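Local structure of cell division control protein 53 (Saccharomyces cerevisiae, 3O2P) at residues 21-26 and 52-57. The protein serves, through this C-terminal neddylation domain and the rest of the cullin, as scaffold of SCF E3 ubiquitin ligases that mark proteins for proteasomal degradation. Sequence-based numbering, arbitrary orientation.
Sequences QIFLEA and HQRFNA
R54 folds back over the ring of F23, which projects from helix 8-35 towards the loop. R54 CB lies over one face, 4.2 Å from the centroid of the F23 ring, in a CH-pi contact 26° off the ring normal. R54 CG follows 4.2 Å from F23 CE1, near the rim of the same face. Two successive bends in the chain then curl it round: R54 NE passes F23 CE1, R54 CZ lies 3.5 Å from both F23 CD1 and F23 CE1, and R54 NH2 comes to 3.4 Å from F23 CE1. The guanidinium thus turns a face to this rim, its plane 56° from the ring's. Both segments belong to the winged-helix neddylation domain, where residues 52-57 link helix 40-51 to helix 59-71. Beyond R54, Q53 NE2 sits at the edge of the F23 ring, near its plane. On the CD2 side, F55 CE2 approaches F23 CD2 to 3.6 Å, the two rings inclined at 68°. L24 CG lies at the edge of the F55 ring, near its plane, 3.9 Å from F55 CZ, while L24 CD2 packs on A57 CB. L24 is buried, with C47 and S51 of helix 40-51 and M61 of helix 59-71 also against it.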
loop_
_atom_site.group_PDB
_atom_site.type_symbol
_atom_site.label_atom_id
_atom_site.label_comp_id
_atom_site.label_asym_id
_atom_site.label_seq_id
_atom_site.Cartn_x
_atom_site.Cartn_y
_atom_site.Cartn_z
ATOM N N GLN B 21 0.648 -7.059 24.852
ATOM C CA GLN B 21 0.375 -6.104 23.780
ATOM C C GLN B 21 -0.445 -4.919 24.258
ATOM O O GLN B 21 -0.126 -3.773 23.946
ATOM C CB GLN B 21 -0.310 -6.805 22.608
ATOM C CG GLN B 21 0.618 -7.830 21.941
ATOM C CD GLN B 21 1.967 -7.226 21.609
ATOM O OE1 GLN B 21 3.012 -7.651 22.120
ATOM N NE2 GLN B 21 1.948 -6.207 20.770
ATOM N N ILE B 22 -1.489 -5.192 25.032
ATOM C CA ILE B 22 -2.297 -4.128 25.598
ATOM C C ILE B 22 -1.443 -3.208 26.472
ATOM O O ILE B 22 -1.630 -1.994 26.472
ATOM C CB ILE B 22 -3.475 -4.683 26.410
ATOM C CG1 ILE B 22 -4.609 -5.091 25.463
ATOM C CG2 ILE B 22 -3.961 -3.643 27.421
ATOM C CD1 ILE B 22 -5.687 -5.939 26.131
ATOM N N PHE B 23 -0.504 -3.780 27.216
ATOM C CA PHE B 23 0.357 -2.944 28.042
ATOM C C PHE B 23 1.283 -2.086 27.179
ATOM O O PHE B 23 1.429 -0.888 27.425
ATOM C CB PHE B 23 1.167 -3.776 29.043
ATOM C CG PHE B 23 2.209 -2.979 29.769
ATOM C CD1 PHE B 23 1.892 -2.271 30.916
ATOM C CD2 PHE B 23 3.501 -2.914 29.279
ATOM C CE1 PHE B 23 2.861 -1.519 31.574
ATOM C CE2 PHE B 23 4.471 -2.165 29.924
ATOM C CZ PHE B 23 4.154 -1.463 31.073
ATOM N N LEU B 24 1.896 -2.693 26.163
ATOM C CA LEU B 24 2.861 -1.982 25.334
ATOM C C LEU B 24 2.194 -0.916 24.478
ATOM O O LEU B 24 2.795 0.117 24.191
ATOM C CB LEU B 24 3.641 -2.942 24.436
ATOM C CG LEU B 24 4.592 -3.913 25.120
ATOM C CD1 LEU B 24 5.075 -4.984 24.140
ATOM C CD2 LEU B 24 5.755 -3.151 25.738
ATOM N N GLU B 25 0.956 -1.168 24.062
ATOM C CA GLU B 25 0.224 -0.167 23.301
ATOM C C GLU B 25 -0.014 1.100 24.110
ATOM O O GLU B 25 0.153 2.201 23.586
ATOM C CB GLU B 25 -1.096 -0.722 22.752
ATOM C CG GLU B 25 -0.896 -1.626 21.536
ATOM C CD GLU B 25 -2.214 -2.110 20.947
ATOM O OE1 GLU B 25 -3.182 -1.315 20.911
ATOM O OE2 GLU B 25 -2.277 -3.286 20.529
ATOM N N ALA B 26 -0.406 0.952 25.373
ATOM C CA ALA B 26 -0.633 2.126 26.226
ATOM C C ALA B 26 0.688 2.821 26.538
ATOM O O ALA B 26 0.761 4.051 26.580
ATOM C CB ALA B 26 -1.322 1.739 27.498
ATOM N N HIS B 52 10.173 -2.075 31.390
ATOM C CA HIS B 52 11.033 -2.947 32.182
ATOM C C HIS B 52 10.500 -3.176 33.598
ATOM O O HIS B 52 10.712 -4.240 34.179
ATOM C CB HIS B 52 12.448 -2.379 32.227
ATOM C CG HIS B 52 13.442 -3.290 32.870
ATOM N ND1 HIS B 52 14.025 -3.013 34.087
ATOM C CD2 HIS B 52 13.955 -4.474 32.463
ATOM C CE1 HIS B 52 14.860 -3.988 34.402
ATOM N NE2 HIS B 52 14.834 -4.887 33.435
ATOM N N GLN B 53 9.818 -2.177 34.151
ATOM C CA GLN B 53 9.216 -2.314 35.471
ATOM C C GLN B 53 8.302 -3.536 35.517
ATOM O O GLN B 53 8.278 -4.273 36.504
ATOM C CB GLN B 53 8.395 -1.069 35.807
ATOM C CG GLN B 53 6.897 -1.282 35.632
ATOM C CD GLN B 53 6.115 0.004 35.521
ATOM O OE1 GLN B 53 6.358 0.959 36.256
ATOM N NE2 GLN B 53 5.158 0.032 34.603
ATOM N N ARG B 54 7.553 -3.735 34.435
ATOM C CA ARG B 54 6.495 -4.738 34.360
ATOM C C ARG B 54 7.014 -6.072 33.830
ATOM O O ARG B 54 6.840 -7.118 34.457
ATOM C CB ARG B 54 5.365 -4.215 33.465
ATOM C CG ARG B 54 4.087 -5.024 33.500
ATOM C CD ARG B 54 3.291 -4.776 34.772
ATOM N NE ARG B 54 2.661 -3.458 34.791
ATOM C CZ ARG B 54 1.465 -3.191 34.270
ATOM N NH1 ARG B 54 0.768 -4.153 33.677
ATOM N NH2 ARG B 54 0.967 -1.962 34.348
ATOM N N PHE B 55 7.647 -6.036 32.665
ATOM C CA PHE B 55 8.216 -7.244 32.089
ATOM C C PHE B 55 9.296 -6.888 31.078
ATOM O O PHE B 55 9.525 -5.713 30.791
ATOM C CB PHE B 55 7.131 -8.112 31.444
ATOM C CG PHE B 55 6.622 -7.572 30.143
ATOM C CD1 PHE B 55 7.125 -8.047 28.939
ATOM C CD2 PHE B 55 5.648 -6.588 30.118
ATOM C CE1 PHE B 55 6.665 -7.552 27.737
ATOM C CE2 PHE B 55 5.182 -6.084 28.910
ATOM C CZ PHE B 55 5.693 -6.564 27.719
ATOM N N ASN B 56 9.965 -7.906 30.549
ATOM C CA ASN B 56 11.013 -7.691 29.564
ATOM C C ASN B 56 10.472 -7.698 28.129
ATOM O O ASN B 56 10.337 -8.748 27.500
ATOM C CB ASN B 56 12.134 -8.712 29.725
ATOM C CG ASN B 56 13.262 -8.480 28.745
ATOM O OD1 ASN B 56 13.604 -9.357 27.948
ATOM N ND2 ASN B 56 13.826 -7.275 28.774
ATOM N N ALA B 57 10.164 -6.511 27.625
ATOM C CA ALA B 57 9.585 -6.368 26.301
ATOM C C ALA B 57 10.613 -6.667 25.217
ATOM O O ALA B 57 11.697 -6.086 25.203
ATOM C CB ALA B 57 9.021 -4.961 26.126
#